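Local structure of kinesin-like protein KIF19 (Mus musculus, 5GSZ) at residues 143-148 with 227-232; 98-103 with 244-249; 221-226 with 301-306; 149-154 with 179-184. The protein moves towards microtubule plus ends as an ATP-driven kinesin-8 motor and depolymerises microtubules at ciliary tips, thereby regulating the length of motile cilia. All blocks are in the same frame, centred on the assembly; numbering follows the deposited sequence.

Contact 1: residues 143-148 with 227-232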
# COMPACT_ATOMS: atom_id res chain seq x y z
N GLU A 143 3.98 20.88 -20.50
CA GLU A 143 5.02 21.09 -19.49
C GLU A 143 4.63 20.36 -18.22
O GLU A 143 3.46 20.33 -17.85
CB GLU A 143 5.25 22.58 -19.20
CG GLU A 143 5.34 23.45 -20.46
CD GLU A 143 5.07 24.94 -20.20
OE1 GLU A 143 4.63 25.27 -19.08
OE2 GLU A 143 5.29 25.74 -21.14
N TYR A 144 5.63 19.76 -17.55
CA TYR A 144 5.38 19.01 -16.33
C TYR A 144 6.27 19.48 -15.19
O TYR A 144 7.41 19.90 -15.39
CB TYR A 144 5.57 17.50 -16.51
CG TYR A 144 4.65 16.85 -17.51
CD1 TYR A 144 4.92 16.88 -18.86
CD2 TYR A 144 3.47 16.25 -17.09
CE1 TYR A 144 4.04 16.27 -19.78
CE2 TYR A 144 2.60 15.66 -17.99
CZ TYR A 144 2.89 15.68 -19.33
OH TYR A 144 2.03 15.09 -20.22
N GLU A 145 5.71 19.41 -13.99
CA GLU A 145 6.44 19.54 -12.74
C GLU A 145 6.19 18.28 -11.93
O GLU A 145 5.04 17.82 -11.81
CB GLU A 145 6.00 20.79 -11.95
CG GLU A 145 6.86 22.02 -12.20
CD GLU A 145 6.31 23.27 -11.50
OE1 GLU A 145 5.08 23.46 -11.47
OE2 GLU A 145 7.13 24.05 -10.96
N VAL A 146 7.26 17.69 -11.39
CA VAL A 146 7.17 16.47 -10.61
C VAL A 146 7.93 16.66 -9.31
O VAL A 146 9.11 17.00 -9.34
CB VAL A 146 7.74 15.27 -11.37
CG1 VAL A 146 7.49 14.01 -10.57
CG2 VAL A 146 7.17 15.18 -12.73
N SER A 147 7.26 16.42 -8.19
CA SER A 147 7.91 16.30 -6.90
C SER A 147 7.45 15.02 -6.20
O SER A 147 6.33 14.55 -6.43
CB SER A 147 7.61 17.50 -6.02
OG SER A 147 6.22 17.58 -5.78
N MET A 148 8.33 14.46 -5.36
CA MET A 148 7.96 13.31 -4.53
C MET A 148 8.43 13.52 -3.10
O MET A 148 9.46 14.15 -2.85
CB MET A 148 8.54 12.00 -5.04
CG MET A 148 10.03 12.00 -5.09
SD MET A 148 10.70 10.40 -5.53
CE MET A 148 11.14 9.74 -3.94
N ALA A 227 3.55 14.08 -6.88
CA ALA A 227 2.67 15.09 -7.45
C ALA A 227 3.12 15.42 -8.87
O ALA A 227 4.32 15.43 -9.15
CB ALA A 227 2.67 16.34 -6.59
N VAL A 228 2.16 15.67 -9.77
CA VAL A 228 2.46 15.94 -11.19
C VAL A 228 1.54 17.05 -11.68
O VAL A 228 0.32 16.86 -11.77
CB VAL A 228 2.31 14.70 -12.08
CG1 VAL A 228 2.56 15.07 -13.52
CG2 VAL A 228 3.27 13.60 -11.66
N ARG A 229 2.10 18.20 -12.02
CA ARG A 229 1.34 19.28 -12.63
C ARG A 229 1.56 19.29 -14.14
O ARG A 229 2.67 19.03 -14.63
CB ARG A 229 1.70 20.63 -12.01
CG ARG A 229 0.69 21.72 -12.30
CD ARG A 229 0.71 22.78 -11.25
NE ARG A 229 2.00 23.46 -11.17
CZ ARG A 229 2.38 24.22 -10.15
NH1 ARG A 229 1.55 24.39 -9.12
NH2 ARG A 229 3.57 24.81 -10.14
N GLN A 230 0.49 19.55 -14.88
CA GLN A 230 0.46 19.45 -16.34
C GLN A 230 -0.24 20.68 -16.88
O GLN A 230 -1.44 20.87 -16.63
CB GLN A 230 -0.28 18.19 -16.81
CG GLN A 230 -0.11 17.87 -18.29
CD GLN A 230 -1.21 16.94 -18.83
OE1 GLN A 230 -2.32 16.91 -18.30
NE2 GLN A 230 -0.89 16.16 -19.87
N ARG A 231 0.49 21.50 -17.62
CA ARG A 231 -0.10 22.62 -18.33
C ARG A 231 0.29 22.54 -19.80
O ARG A 231 1.33 21.99 -20.16
CB ARG A 231 0.32 23.98 -17.72
CG ARG A 231 1.62 24.54 -18.24
CD ARG A 231 1.97 25.85 -17.58
NE ARG A 231 2.34 25.64 -16.18
CZ ARG A 231 1.63 26.08 -15.16
NH1 ARG A 231 0.50 26.75 -15.39
NH2 ARG A 231 2.03 25.84 -13.91
N SER A 232 -0.58 23.09 -20.64
CA SER A 232 -0.37 23.10 -22.08
C SER A 232 0.71 24.11 -22.47
O SER A 232 0.94 25.12 -21.80
CB SER A 232 -1.68 23.44 -22.79
OG SER A 232 -1.53 23.47 -24.19
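Tyr144 and Gln230 meet on the packed face of this strand pair, their side chains running alongside each other in the same direction. The ring rests against the aliphatic part of the glutamine, with Tyr144 CE2 3.5 Å from Gln230 CG. Farther out, Gln230 NE2 donates to Tyr144 OH over 3.1 Å; the bond is bent, 139° at the hydrogen, and the hydroxyl is tilted from the amide plane of Gln230. Thr138 is a second hydrogen-bond partner of that hydroxyl, so two residues hold the phenol end. With its CG anti to the carbonyl carbon (chi1 -62°), Tyr144 leans towards the neighbouring strand, where Val228 CG1 reaches the ring edge at 3.9 Å from CD2. Val146 extends the same apolar face, and Phe132 and Ile135 of helix 123-136 cover it. Strands 142-154 and 220-232 are antiparallel neighbours in the central mixed sheet of the kinesin motor domain. Glu143, Glu145 and Ser147 form hydrogen-bonded pairs with Arg231, Arg229 and Ala227; Glu143 N, for instance, lies 2.9 Å from Arg231 O. The opposite face carries Glu143, Glu145, Arg229 and Arg231 and is more open to solvent, particularly at Glu145. This carboxylate lies beside Arg229 and forms a salt bridge from OE1 to the edge of the guanidinium, though its modelled length is too short to be trusted. Glu143 is held more loosely: OE1 is 3.7 Å from Arg231 NE, a long salt bridge, with the carboxylate and guanidinium planes 54° apart. Its other oxygen, OE2, has weak, long ion pairs with Arg233 and Lys235.

Contact 2: residues 98-103 with 244-249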
# COMPACT_ATOMS: atom_id res chain seq x y z
N ALA A 98 -4.54 8.53 -7.68
CA ALA A 98 -4.44 7.08 -7.58
C ALA A 98 -3.71 6.70 -6.31
O ALA A 98 -2.89 7.47 -5.79
CB ALA A 98 -3.71 6.50 -8.79
N THR A 99 -3.99 5.50 -5.82
CA THR A 99 -3.44 5.04 -4.55
C THR A 99 -3.15 3.54 -4.59
O THR A 99 -4.00 2.75 -5.00
CB THR A 99 -4.39 5.33 -3.40
OG1 THR A 99 -4.62 6.74 -3.32
CG2 THR A 99 -3.78 4.82 -2.11
N VAL A 100 -1.96 3.17 -4.14
CA VAL A 100 -1.54 1.77 -4.10
C VAL A 100 -1.13 1.43 -2.67
O VAL A 100 -0.21 2.04 -2.11
CB VAL A 100 -0.38 1.50 -5.07
CG1 VAL A 100 -0.31 0.03 -5.37
CG2 VAL A 100 -0.54 2.32 -6.33
N PHE A 101 -1.81 0.43 -2.09
CA PHE A 101 -1.49 -0.10 -0.77
C PHE A 101 -0.83 -1.46 -0.89
O PHE A 101 -1.32 -2.34 -1.60
CB PHE A 101 -2.73 -0.32 0.09
CG PHE A 101 -3.55 0.87 0.26
CD1 PHE A 101 -3.20 1.85 1.18
CD2 PHE A 101 -4.71 1.02 -0.48
CE1 PHE A 101 -3.99 2.97 1.37
CE2 PHE A 101 -5.50 2.14 -0.32
CZ PHE A 101 -5.15 3.12 0.60
N ALA A 102 0.24 -1.64 -0.12
CA ALA A 102 0.71 -2.96 0.26
C ALA A 102 0.12 -3.30 1.62
O ALA A 102 0.40 -2.62 2.61
CB ALA A 102 2.24 -3.02 0.30
N TYR A 103 -0.69 -4.35 1.66
CA TYR A 103 -1.37 -4.76 2.89
C TYR A 103 -1.01 -6.21 3.23
O TYR A 103 -0.82 -7.06 2.34
CB TYR A 103 -2.90 -4.59 2.74
CG TYR A 103 -3.76 -5.17 3.85
CD1 TYR A 103 -4.05 -6.53 3.90
CD2 TYR A 103 -4.30 -4.35 4.84
CE1 TYR A 103 -4.84 -7.05 4.91
CE2 TYR A 103 -5.09 -4.86 5.85
CZ TYR A 103 -5.36 -6.22 5.88
OH TYR A 103 -6.16 -6.73 6.89
N GLY A 244 -2.21 15.84 -10.86
CA GLY A 244 -2.43 14.47 -10.44
C GLY A 244 -1.58 14.12 -9.24
O GLY A 244 -0.50 14.66 -9.03
N ARG A 245 -2.09 13.20 -8.43
CA ARG A 245 -1.42 12.88 -7.18
C ARG A 245 -1.45 11.37 -7.01
O ARG A 245 -2.53 10.78 -6.89
CB ARG A 245 -2.09 13.60 -6.02
CG ARG A 245 -1.14 13.94 -4.92
CD ARG A 245 -1.81 14.75 -3.83
NE ARG A 245 -0.88 14.96 -2.73
CZ ARG A 245 -1.25 15.39 -1.52
NH1 ARG A 245 -2.53 15.64 -1.28
NH2 ARG A 245 -0.34 15.55 -0.55
N LEU A 246 -0.27 10.75 -7.03
CA LEU A 246 -0.13 9.31 -6.82
C LEU A 246 0.38 9.08 -5.40
O LEU A 246 1.30 9.76 -4.94
CB LEU A 246 0.81 8.68 -7.85
CG LEU A 246 1.21 7.22 -7.54
CD1 LEU A 246 0.00 6.28 -7.54
CD2 LEU A 246 2.30 6.71 -8.45
N PHE A 247 -0.23 8.12 -4.70
CA PHE A 247 0.19 7.72 -3.37
C PHE A 247 0.57 6.26 -3.39
O PHE A 247 -0.21 5.42 -3.87
CB PHE A 247 -0.92 7.92 -2.34
CG PHE A 247 -1.06 9.32 -1.86
CD1 PHE A 247 -0.26 9.80 -0.85
CD2 PHE A 247 -2.01 10.16 -2.41
CE1 PHE A 247 -0.40 11.10 -0.40
CE2 PHE A 247 -2.15 11.45 -1.95
CZ PHE A 247 -1.35 11.91 -0.96
N MET A 248 1.75 5.94 -2.85
CA MET A 248 2.26 4.57 -2.83
C MET A 248 2.62 4.22 -1.39
O MET A 248 3.56 4.78 -0.82
CB MET A 248 3.45 4.41 -3.77
CG MET A 248 3.02 4.44 -5.23
SD MET A 248 4.33 4.18 -6.46
CE MET A 248 5.26 5.69 -6.28
N ILE A 249 1.86 3.30 -0.81
CA ILE A 249 1.85 3.13 0.64
C ILE A 249 2.28 1.72 1.00
O ILE A 249 1.76 0.73 0.47
CB ILE A 249 0.47 3.45 1.23
CG1 ILE A 249 0.14 4.91 0.90
CG2 ILE A 249 0.48 3.19 2.74
CD1 ILE A 249 -1.33 5.24 1.01
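The ring of Phe101 has a methyl from its own strand on one face, Thr99 CG2, 3.4 Å above the plane and displaced towards the rim, while Ile249 CD1 reaches it obliquely from the neighbouring strand, 3.5 Å from Phe101 CE1. Ile249 gets there by setting CG1 anti to the carbonyl carbon (chi1 -60°) with CD1 extended beyond it, so the two side chains run side by side. The ring of Phe247 is met at its edge by Ala98 O, and Arg245 NH1 lies at the edge in the ring plane. In turn, Phe247 CZ stands 3.5 Å over the centre of one face of the Arg245 guanidinium. Arg245 is fixed beyond this pair by hydrogen bonds from NH2 to Gln225 OE1 and to Ile179 O. These strands are parallel neighbours, 4° apart in direction, in the middle of the kinesin motor's P-loop NTPase sheet. Strand 97-103 runs into the P-loop, and strand 242-250 into the DLAGSE sequence, which is switch II in kinesins. Ala102 therefore stands close to the nucleotide site, its side chain about 4 Å from that of Lys110. Five backbone bonds join the pair; Ile249 N to Val100 O, at 2.8 Å, and Ala102 N to Ile249 O, at 2.9 Å, lie at the nucleotide end. On the face of Ala98, Val100 and Leu246 the side chains that meet across the pair are apolar. Leu246 CD1 nestles against Ala98 CB at 3.9 Å and more distantly against Val100 CG2, with strand 315-323 flanking Ala98 and Val100 through Arg316 and Val318.

Contact 3: residues 221-226 with 301-306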
# COMPACT_ATOMS: atom_id res chain seq x y z
N HIS A 221 3.63 3.02 8.90
CA HIS A 221 3.20 3.28 7.53
C HIS A 221 4.28 4.05 6.81
O HIS A 221 4.80 5.04 7.33
CB HIS A 221 1.93 4.13 7.47
CG HIS A 221 0.72 3.50 8.07
ND1 HIS A 221 0.34 2.20 7.81
CD2 HIS A 221 -0.25 4.02 8.86
CE1 HIS A 221 -0.78 1.93 8.45
NE2 HIS A 221 -1.16 3.02 9.10
N ALA A 222 4.61 3.64 5.59
CA ALA A 222 5.51 4.42 4.76
C ALA A 222 4.73 4.94 3.56
O ALA A 222 4.09 4.17 2.84
CB ALA A 222 6.72 3.59 4.33
N VAL A 223 4.72 6.25 3.38
CA VAL A 223 3.97 6.85 2.29
C VAL A 223 4.94 7.54 1.36
O VAL A 223 5.70 8.43 1.77
CB VAL A 223 2.89 7.83 2.78
CG1 VAL A 223 2.04 8.22 1.60
CG2 VAL A 223 2.03 7.20 3.90
N LEU A 224 4.93 7.11 0.11
CA LEU A 224 5.60 7.81 -0.98
C LEU A 224 4.52 8.49 -1.83
O LEU A 224 3.63 7.81 -2.37
CB LEU A 224 6.45 6.84 -1.79
CG LEU A 224 7.21 7.49 -2.94
CD1 LEU A 224 8.29 8.35 -2.36
CD2 LEU A 224 7.80 6.46 -3.88
N GLN A 225 4.55 9.81 -1.90
CA GLN A 225 3.61 10.54 -2.74
C GLN A 225 4.35 11.28 -3.83
O GLN A 225 5.42 11.84 -3.61
CB GLN A 225 2.73 11.49 -1.94
CG GLN A 225 3.39 12.21 -0.80
CD GLN A 225 2.64 13.49 -0.48
OE1 GLN A 225 1.89 14.03 -1.33
NE2 GLN A 225 2.79 13.97 0.77
N VAL A 226 3.77 11.24 -5.03
CA VAL A 226 4.30 11.88 -6.21
C VAL A 226 3.23 12.80 -6.76
O VAL A 226 2.13 12.34 -7.08
CB VAL A 226 4.72 10.86 -7.28
CG1 VAL A 226 5.36 11.59 -8.48
CG2 VAL A 226 5.64 9.83 -6.70
N SER A 301 -7.58 9.44 11.23
CA SER A 301 -6.16 9.19 11.37
C SER A 301 -5.38 10.13 10.45
O SER A 301 -5.93 10.72 9.51
CB SER A 301 -5.84 7.74 11.03
OG SER A 301 -6.33 7.42 9.74
N LYS A 302 -4.08 10.29 10.74
CA LYS A 302 -3.24 11.07 9.84
C LYS A 302 -3.33 10.52 8.41
O LYS A 302 -3.45 11.30 7.45
CB LYS A 302 -1.79 11.08 10.33
CG LYS A 302 -1.62 11.54 11.77
CD LYS A 302 -2.05 13.00 11.97
CE LYS A 302 -2.19 13.33 13.46
NZ LYS A 302 -3.35 12.60 14.06
N LEU A 303 -3.33 9.19 8.25
CA LEU A 303 -3.33 8.64 6.90
C LEU A 303 -4.65 8.92 6.20
O LEU A 303 -4.65 9.20 5.00
CB LEU A 303 -3.02 7.15 6.93
CG LEU A 303 -3.14 6.33 5.64
CD1 LEU A 303 -2.21 6.88 4.59
CD2 LEU A 303 -2.82 4.86 5.88
N THR A 304 -5.76 8.88 6.93
CA THR A 304 -7.05 9.23 6.32
C THR A 304 -7.08 10.69 5.88
O THR A 304 -7.51 11.00 4.76
CB THR A 304 -8.19 8.97 7.30
OG1 THR A 304 -8.31 7.56 7.54
CG2 THR A 304 -9.49 9.47 6.71
N ARG A 305 -6.66 11.59 6.77
CA ARG A 305 -6.65 13.01 6.43
C ARG A 305 -5.74 13.28 5.23
O ARG A 305 -6.11 14.03 4.32
CB ARG A 305 -6.23 13.85 7.64
CG ARG A 305 -7.36 14.09 8.67
CD ARG A 305 -6.86 14.19 10.13
NE ARG A 305 -6.03 15.37 10.39
CZ ARG A 305 -5.30 15.54 11.49
NH1 ARG A 305 -5.29 14.60 12.44
NH2 ARG A 305 -4.58 16.64 11.65
N LEU A 306 -4.57 12.63 5.18
CA LEU A 306 -3.68 12.83 4.04
C LEU A 306 -4.31 12.36 2.73
O LEU A 306 -4.09 12.97 1.69
CB LEU A 306 -2.34 12.12 4.28
CG LEU A 306 -1.43 12.02 3.06
CD1 LEU A 306 -0.99 13.42 2.69
CD2 LEU A 306 -0.20 11.15 3.29
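Leu303 and Leu306 belong to the short helix formed by the SKLTRLL sequence, a kinesin signature within the switch II helix cluster, whose helices help form the microtubule-facing side of the motor in this family. They pack it onto strand 220-232 of the central sheet. At the nucleotide end of that strand His221 closes the SSRSH sequence of switch I, its side chain about 8 Å from that of Lys110. Residues 302-306 run nearly along residues 221-226, the two short axes 16° apart in direction and 11.4 Å at closest approach, so only side chains bridge the gap and no hydrogen bond spans it. Leu303 crosses His221 at about a right angle and sets CD2 over one face of the imidazole, 4.1 Å from the ring centroid, a CH-pi contact. The ring is tethered by a hydrogen bond between His221 ND1 and the backbone N of Ala252, which helps fix the face that Leu303 covers. Val223 gives one methyl to each leucine: with CG1 anti to the backbone N (chi1 -171°), CG1 meets Leu306 CD2 at 4.1 Å, the two side chains passing in opposite directions, and CG2 looks towards Leu303 CD1 at 4.3 Å. The helix start is N-capped by Ser301, whose OG accepts from Thr304 N over 3.2 Å and from Thr304 OG1 as well. Phe247, on the adjoining strand, also touches Val223 and Leu306. At the far end Gln225 turns its amide to the helix: OE1 is taken by Arg245 NH2, while NE2 comes within 4.3 Å of Leu306 CD1.

Contact 4: residues 149-154 with 179-184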
# COMPACT_ATOMS: atom_id res chain seq x y z
N SER A 149 7.67 12.96 -2.17
CA SER A 149 8.04 12.96 -0.77
C SER A 149 7.91 11.56 -0.23
O SER A 149 7.25 10.71 -0.82
CB SER A 149 7.16 13.91 0.04
OG SER A 149 7.34 15.22 -0.41
N TYR A 150 8.54 11.32 0.92
CA TYR A 150 8.55 9.99 1.51
C TYR A 150 8.52 10.15 3.03
O TYR A 150 9.51 10.59 3.62
CB TYR A 150 9.78 9.22 1.05
CG TYR A 150 9.78 7.75 1.35
CD1 TYR A 150 8.65 6.98 1.14
CD2 TYR A 150 10.94 7.12 1.80
CE1 TYR A 150 8.67 5.59 1.42
CE2 TYR A 150 10.98 5.75 2.05
CZ TYR A 150 9.85 5.00 1.86
OH TYR A 150 9.89 3.66 2.12
N LEU A 151 7.40 9.81 3.65
CA LEU A 151 7.18 10.11 5.05
C LEU A 151 6.78 8.84 5.81
O LEU A 151 6.39 7.83 5.22
CB LEU A 151 6.11 11.20 5.20
CG LEU A 151 4.74 10.80 4.65
CD1 LEU A 151 3.71 10.69 5.75
CD2 LEU A 151 4.31 11.75 3.57
N GLU A 152 6.91 8.90 7.14
CA GLU A 152 6.37 7.88 8.02
C GLU A 152 5.17 8.42 8.76
O GLU A 152 5.10 9.60 9.08
CB GLU A 152 7.40 7.40 9.03
CG GLU A 152 7.00 6.15 9.80
CD GLU A 152 8.03 5.76 10.83
OE1 GLU A 152 8.44 6.65 11.61
OE2 GLU A 152 8.47 4.58 10.82
N ILE A 153 4.20 7.54 9.01
CA ILE A 153 3.21 7.70 10.07
C ILE A 153 3.42 6.55 11.05
O ILE A 153 3.27 5.38 10.69
CB ILE A 153 1.76 7.71 9.55
CG1 ILE A 153 1.66 8.55 8.28
CG2 ILE A 153 0.83 8.28 10.61
CD1 ILE A 153 0.31 8.42 7.62
N TYR A 154 3.79 6.89 12.27
CA TYR A 154 4.03 5.92 13.33
C TYR A 154 3.26 6.41 14.55
O TYR A 154 3.57 7.47 15.10
CB TYR A 154 5.52 5.80 13.65
CG TYR A 154 5.77 4.80 14.74
CD1 TYR A 154 5.97 3.46 14.45
CD2 TYR A 154 5.77 5.19 16.07
CE1 TYR A 154 6.17 2.54 15.45
CE2 TYR A 154 5.97 4.29 17.08
CZ TYR A 154 6.17 2.96 16.77
OH TYR A 154 6.37 2.06 17.80
N ILE A 179 -4.21 18.88 1.21
CA ILE A 179 -3.54 18.54 2.46
C ILE A 179 -2.12 18.05 2.20
O ILE A 179 -1.91 17.05 1.52
CB ILE A 179 -4.31 17.46 3.23
CG1 ILE A 179 -5.70 17.97 3.63
CG2 ILE A 179 -3.53 17.02 4.46
CD1 ILE A 179 -6.79 17.61 2.65
N GLN A 180 -1.14 18.77 2.76
CA GLN A 180 0.25 18.41 2.59
C GLN A 180 0.91 18.38 3.97
O GLN A 180 0.46 19.04 4.91
CB GLN A 180 1.00 19.39 1.66
N VAL A 181 1.96 17.56 4.08
CA VAL A 181 2.80 17.56 5.27
C VAL A 181 3.64 18.84 5.26
O VAL A 181 4.57 18.99 4.45
CB VAL A 181 3.68 16.31 5.34
CG1 VAL A 181 4.78 16.51 6.36
CG2 VAL A 181 2.83 15.11 5.69
N ALA A 182 3.31 19.77 6.16
CA ALA A 182 3.99 21.05 6.26
C ALA A 182 5.49 20.90 6.53
O ALA A 182 5.89 20.49 7.62
CB ALA A 182 3.35 21.88 7.37
N GLY A 183 6.31 21.21 5.52
CA GLY A 183 7.76 21.27 5.67
C GLY A 183 8.54 20.12 5.06
O GLY A 183 9.76 20.08 5.21
N ILE A 184 7.89 19.20 4.37
CA ILE A 184 8.57 17.96 3.98
C ILE A 184 9.42 18.19 2.74
O ILE A 184 9.07 18.95 1.83
CB ILE A 184 7.53 16.83 3.79
CG1 ILE A 184 8.22 15.49 3.53
CG2 ILE A 184 6.55 17.17 2.66
CD1 ILE A 184 7.27 14.33 3.58
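Ile184 pushes its CD1 methyl onto strand 142-154 of the motor domain's central sheet, where it lies between two residues on the same face, 3.6 Å from Ser149 CB and 3.7 Å from Leu151 CB. Its chain is extended, with CG1 anti to the backbone N (chi1 -174°) and CD1 carried straight outward, and it crosses Leu151 at about a right angle. The branch methyl, Ile184 CG2, comes alongside Ser149 OG at 3.7 Å, while Leu151 CD2 meets Ile184 CD1 at 3.9 Å and touches Val181 CG2 more distantly, at 4.2 Å. Val181 and Ile184 are the two ends of a type II beta turn, which brings both side chains to the sheet. Gly183 takes the positive phi of this turn (106°), and a weak backbone bond joins Ile184 N to Val181 O. Farther out, strand 179-181 pairs with 171-173 in a small two-stranded sheet, so the turn leads out of a small antiparallel pair beside the main sheet. Ile158, on the edge strand 157-160, touches both Leu151 and Val181. The hydroxyl of Ser149 is also engaged just past the turn, with OG hydrogen-bonded to the backbone O of Thr185.

Contacts 2, 3 and 4 are buried, whereas contact 1 lies at the surface, its centre about 23 Å from that of the chain. Three central strands tie them together: 142-154 serves contacts 1 and 4, 220-232 serves contacts 1 and 3, and 242-250, next to 220-232, enters contact 2. Contacts 1 and 2 join strands through backbone bonds, antiparallel in the first and parallel in the second; contacts 3 and 4 pack a helix and a turn on the sheet through side chains alone. Paired charges mark the outer face of contact 1, while methyls and rings dominate deeper in. Backbone pairing of Val223 with Leu151 joins contacts 3 and 4 directly.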